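Local coordinates for fimbrial structural subunit (PDB 3QDH), which builds the shaft of Actinomyces type 2 fimbriae and mediates interactions with streptococci and host cells during oral biofilm development, at residues I205-E210 with I221-L226; I24-S29 with D48-R53. All coordinates share one frame; numbering follows the deposited sequence.

Interaction 1. Residues I205-E210 with I221-L226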
# COMPACT_ATOMS: atom_id res chain seq x y z
N ILE A 205 -16.06 -4.47 -2.91
CA ILE A 205 -14.60 -4.48 -2.88
C ILE A 205 -14.03 -5.53 -3.84
O ILE A 205 -14.43 -6.70 -3.81
CB ILE A 205 -14.08 -4.72 -1.44
CG1 ILE A 205 -14.49 -3.56 -0.53
CG2 ILE A 205 -12.56 -4.90 -1.42
CD1 ILE A 205 -14.52 -3.90 0.94
N ALA A 206 -13.10 -5.11 -4.69
CA ALA A 206 -12.44 -6.02 -5.62
C ALA A 206 -11.41 -6.89 -4.91
O ALA A 206 -10.49 -6.38 -4.25
CB ALA A 206 -11.80 -5.25 -6.77
N ILE A 207 -11.59 -8.20 -5.02
CA ILE A 207 -10.64 -9.19 -4.50
C ILE A 207 -9.92 -9.79 -5.70
O ILE A 207 -10.53 -10.50 -6.51
CB ILE A 207 -11.37 -10.30 -3.68
CG1 ILE A 207 -12.13 -9.70 -2.48
CG2 ILE A 207 -10.40 -11.39 -3.24
CD1 ILE A 207 -11.30 -8.79 -1.56
N ASN A 208 -8.63 -9.49 -5.82
CA ASN A 208 -7.86 -9.82 -7.03
C ASN A 208 -8.60 -9.45 -8.32
O ASN A 208 -8.63 -10.22 -9.28
CB ASN A 208 -7.43 -11.30 -7.02
CG ASN A 208 -6.20 -11.56 -6.15
OD1 ASN A 208 -6.15 -12.56 -5.42
ND2 ASN A 208 -5.21 -10.68 -6.23
N GLY A 209 -9.20 -8.26 -8.33
CA GLY A 209 -9.87 -7.71 -9.51
C GLY A 209 -11.32 -8.11 -9.68
O GLY A 209 -12.02 -7.58 -10.54
N GLU A 210 -11.78 -9.06 -8.87
CA GLU A 210 -13.15 -9.55 -8.95
C GLU A 210 -13.98 -9.06 -7.76
O GLU A 210 -13.57 -9.20 -6.61
CB GLU A 210 -13.16 -11.09 -9.02
CG GLU A 210 -12.26 -11.69 -10.11
CD GLU A 210 -12.71 -11.36 -11.54
OE1 GLU A 210 -13.94 -11.26 -11.78
OE2 GLU A 210 -11.83 -11.21 -12.42
N ILE A 221 -14.89 -19.66 0.21
CA ILE A 221 -14.23 -18.50 -0.40
C ILE A 221 -13.07 -18.09 0.51
O ILE A 221 -13.27 -17.83 1.70
CB ILE A 221 -15.18 -17.28 -0.58
CG1 ILE A 221 -16.36 -17.63 -1.48
CG2 ILE A 221 -14.42 -16.08 -1.15
CD1 ILE A 221 -17.52 -16.66 -1.37
N ASN A 222 -11.87 -18.04 -0.05
CA ASN A 222 -10.69 -17.62 0.72
C ASN A 222 -10.18 -16.26 0.28
O ASN A 222 -9.60 -16.12 -0.79
CB ASN A 222 -9.58 -18.68 0.64
CG ASN A 222 -8.36 -18.32 1.48
OD1 ASN A 222 -8.44 -17.49 2.39
ND2 ASN A 222 -7.23 -18.94 1.16
N VAL A 223 -10.44 -15.25 1.11
CA VAL A 223 -9.96 -13.89 0.88
C VAL A 223 -8.61 -13.73 1.57
O VAL A 223 -8.54 -13.65 2.79
CB VAL A 223 -10.98 -12.84 1.40
CG1 VAL A 223 -10.49 -11.43 1.12
CG2 VAL A 223 -12.35 -13.06 0.75
N LYS A 224 -7.54 -13.68 0.77
CA LYS A 224 -6.18 -13.72 1.30
C LYS A 224 -5.68 -12.39 1.89
O LYS A 224 -4.59 -12.34 2.46
CB LYS A 224 -5.20 -14.25 0.24
CG LYS A 224 -5.11 -15.78 0.19
CD LYS A 224 -3.95 -16.22 -0.70
CE LYS A 224 -3.48 -17.63 -0.35
NZ LYS A 224 -2.43 -18.15 -1.28
N GLY A 225 -6.47 -11.34 1.78
CA GLY A 225 -6.10 -10.06 2.38
C GLY A 225 -7.17 -9.00 2.32
O GLY A 225 -7.71 -8.71 1.26
N LEU A 226 -7.48 -8.45 3.49
CA LEU A 226 -8.29 -7.24 3.61
C LEU A 226 -7.57 -6.25 4.53
O LEU A 226 -6.97 -6.66 5.53
CB LEU A 226 -9.69 -7.56 4.17
CG LEU A 226 -10.70 -8.27 3.24
CD1 LEU A 226 -11.86 -8.84 4.05
CD2 LEU A 226 -11.23 -7.34 2.16
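I207 N donates to E210 O at 2.7 Å, and I207, held this way, is the residue that reaches strand 220-230. The returning bond, E210 N to I207 O, measures 3.0 Å, and together the two close a type I' beta turn with N208 and G209 at its corners. Both corners have positive phi (46° and 87°), as this turn requires. The turn belongs to the SpaA-like prealbumin domain, the CnaB-type module of the fimbrial subunit, and lies in the loop between strands 200-201 and 213-214. Contact with 221-226 is entirely apolar. I207 CD1 meets V223 CG1 at 3.8 Å and L226 CD2 at 4.0 Å, its side chain running at roughly a right angle to both partners. CG1 of I207 sits beside the backbone N (chi1 -60°) and the second torsion is folded as well, carrying CD1 toward the strand. The two partners are three residues apart, yet each sends one methyl to the same terminal carbon. L213 touches both I207 and V223 and joins the cluster; V20 also packs on I207, and Y248 of strand 245-254 on L226. The loop does not pair with the strand here: the nearest pair of CA atoms, those of I207 and V223, is 7.2 Å apart, while V223 hydrogen-bonds through its backbone to L161. V223 offers CG1, its methyl anti to the backbone N, to I207 CD1.

Interaction 2. Residues I24-S29 with D48-R53; sequences IKFPVS and DTLDDR
F26 and L50 meet in the interior of the CnaA-type domain, where strand 23-31 of one beta sheet faces the 48-53 segment, which leaves strand 39-49 of another. The apolar part is a single touch: L50 CD2 approaches the edge of the F26 ring, near its plane, 4.1 Å from CE2, and the two side chains run alongside each other in opposite senses. One ring face is taken by I24, two residues earlier on the same strand, whose CG2 stands 3.5 Å above the plane and displaced from the ring centre. K8 lies by the same ring in cation-pi geometry.

A mixed apolar-polar touch lies further along, where V28 CG2 comes to 4.2 Å from D48 OD2. With CG anti to the backbone N (chi1 -162°), the D48 carboxylate is directed toward strand 23-31. OD2 is hydrogen-bonded to K8 NZ, and N121 is a close neighbour of the other oxygen. A lysine, an acid and an asparagine gathered beside an aromatic ring are consistent with the intramolecular isopeptide site of CnaA domains.

The salt bridge of R53 is made within 48-53. R53 takes D51 side-on: NH2 donates to OD1 at 2.8 Å and NE to OD2 at 2.9 Å, both on the syn sides but tilted well out of the carboxylate plane, while the oxygens lie close to the guanidinium plane. The carbonyls of A114 and A118 also hold the buried guanidinium, fixing its rotation. From the anti side, R53 N donates to D51 OD2 at 2.8 Å, an Asx turn that gives this oxygen two donors.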
# COMPACT_ATOMS: atom_id res chain seq x y z
N ILE A 24 -0.40 -0.90 -2.48
CA ILE A 24 -0.09 -0.02 -1.35
C ILE A 24 0.91 1.00 -1.89
O ILE A 24 1.88 0.63 -2.54
CB ILE A 24 0.52 -0.75 -0.13
CG1 ILE A 24 -0.45 -1.78 0.46
CG2 ILE A 24 0.91 0.25 0.96
CD1 ILE A 24 0.14 -2.61 1.61
N LYS A 25 0.63 2.28 -1.64
CA LYS A 25 1.48 3.38 -2.08
C LYS A 25 2.12 4.09 -0.90
O LYS A 25 1.43 4.51 0.05
CB LYS A 25 0.68 4.36 -2.95
CG LYS A 25 0.40 3.81 -4.34
CD LYS A 25 -0.27 4.82 -5.24
CE LYS A 25 -0.63 4.18 -6.57
NZ LYS A 25 -0.99 5.21 -7.59
N PHE A 26 3.44 4.24 -0.98
CA PHE A 26 4.23 4.83 0.09
C PHE A 26 4.91 6.11 -0.39
O PHE A 26 5.92 6.03 -1.10
CB PHE A 26 5.37 3.90 0.52
CG PHE A 26 4.95 2.56 1.04
CD1 PHE A 26 4.36 2.42 2.30
CD2 PHE A 26 5.22 1.40 0.31
CE1 PHE A 26 4.01 1.17 2.80
CE2 PHE A 26 4.87 0.14 0.80
CZ PHE A 26 4.26 0.02 2.05
N PRO A 27 4.38 7.29 0.01
CA PRO A 27 5.10 8.55 -0.23
C PRO A 27 6.41 8.61 0.57
O PRO A 27 6.42 8.34 1.78
CB PRO A 27 4.10 9.62 0.22
CG PRO A 27 2.77 8.94 0.23
CD PRO A 27 3.06 7.52 0.62
N VAL A 28 7.51 8.90 -0.13
CA VAL A 28 8.83 8.98 0.47
C VAL A 28 9.41 10.34 0.10
O VAL A 28 9.32 10.76 -1.06
CB VAL A 28 9.78 7.83 -0.04
CG1 VAL A 28 11.23 8.10 0.33
CG2 VAL A 28 9.33 6.46 0.52
N SER A 29 9.98 11.04 1.08
CA SER A 29 10.58 12.35 0.79
C SER A 29 11.83 12.67 1.62
O SER A 29 11.99 12.20 2.75
CB SER A 29 9.54 13.49 0.89
OG SER A 29 9.19 13.74 2.23
N ASP A 48 14.34 1.83 -1.95
CA ASP A 48 13.32 1.18 -1.14
C ASP A 48 13.27 -0.29 -1.54
O ASP A 48 12.96 -0.63 -2.69
CB ASP A 48 11.95 1.85 -1.35
CG ASP A 48 10.94 1.51 -0.25
OD1 ASP A 48 10.89 0.34 0.20
OD2 ASP A 48 10.16 2.40 0.16
N THR A 49 13.59 -1.17 -0.59
CA THR A 49 13.39 -2.61 -0.80
C THR A 49 12.03 -2.93 -0.21
O THR A 49 11.84 -2.87 1.00
CB THR A 49 14.47 -3.45 -0.12
OG1 THR A 49 15.74 -3.12 -0.68
CG2 THR A 49 14.21 -4.96 -0.31
N LEU A 50 11.08 -3.27 -1.07
CA LEU A 50 9.72 -3.51 -0.60
C LEU A 50 9.55 -4.92 -0.05
O LEU A 50 10.24 -5.86 -0.46
CB LEU A 50 8.69 -3.21 -1.69
CG LEU A 50 8.47 -1.70 -1.86
CD1 LEU A 50 9.48 -1.10 -2.84
CD2 LEU A 50 7.06 -1.40 -2.31
N ASP A 51 8.66 -5.02 0.93
CA ASP A 51 8.25 -6.27 1.56
C ASP A 51 7.83 -7.31 0.52
O ASP A 51 7.11 -7.00 -0.43
CB ASP A 51 7.07 -5.97 2.49
CG ASP A 51 6.63 -7.18 3.30
OD1 ASP A 51 6.90 -7.18 4.51
OD2 ASP A 51 6.01 -8.09 2.74
N ASP A 52 8.27 -8.55 0.74
CA ASP A 52 8.03 -9.69 -0.18
C ASP A 52 6.57 -9.94 -0.54
O ASP A 52 6.29 -10.57 -1.56
CB ASP A 52 8.61 -10.98 0.39
CG ASP A 52 10.12 -11.02 0.35
OD1 ASP A 52 10.74 -10.17 -0.32
OD2 ASP A 52 10.71 -11.94 0.96
N ARG A 53 5.64 -9.48 0.30
CA ARG A 53 4.21 -9.63 0.01
C ARG A 53 3.74 -8.68 -1.09
O ARG A 53 2.62 -8.82 -1.60
CB ARG A 53 3.37 -9.43 1.27
CG ARG A 53 3.40 -10.63 2.22
CD ARG A 53 2.98 -10.22 3.61
NE ARG A 53 4.03 -9.47 4.30
CZ ARG A 53 4.03 -9.21 5.60
NH1 ARG A 53 3.01 -9.61 6.36
NH2 ARG A 53 5.04 -8.53 6.14

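Overall arrangement
Interaction 1 belongs to the CnaB-type module and interaction 2 to the CnaA-type one; their centres are 21 Å apart and their nearest atoms about 8 Å, without touching. Both reach one mixed sheet, in which strands 39-49, 118-131, 154-165 and 220-230 follow by successive antiparallel pairing. Strand 154-165 serves both: its V154 packs on F26, while its L161 and I163 pair with V223 and I221. A114 gives a second link, hydrogen-bonding to the backbone of K224 and, through its carbonyl, to R53. Neither contact includes a ligand of the zinc site at D70, D73 and E90 or the C196-C247 disulfide.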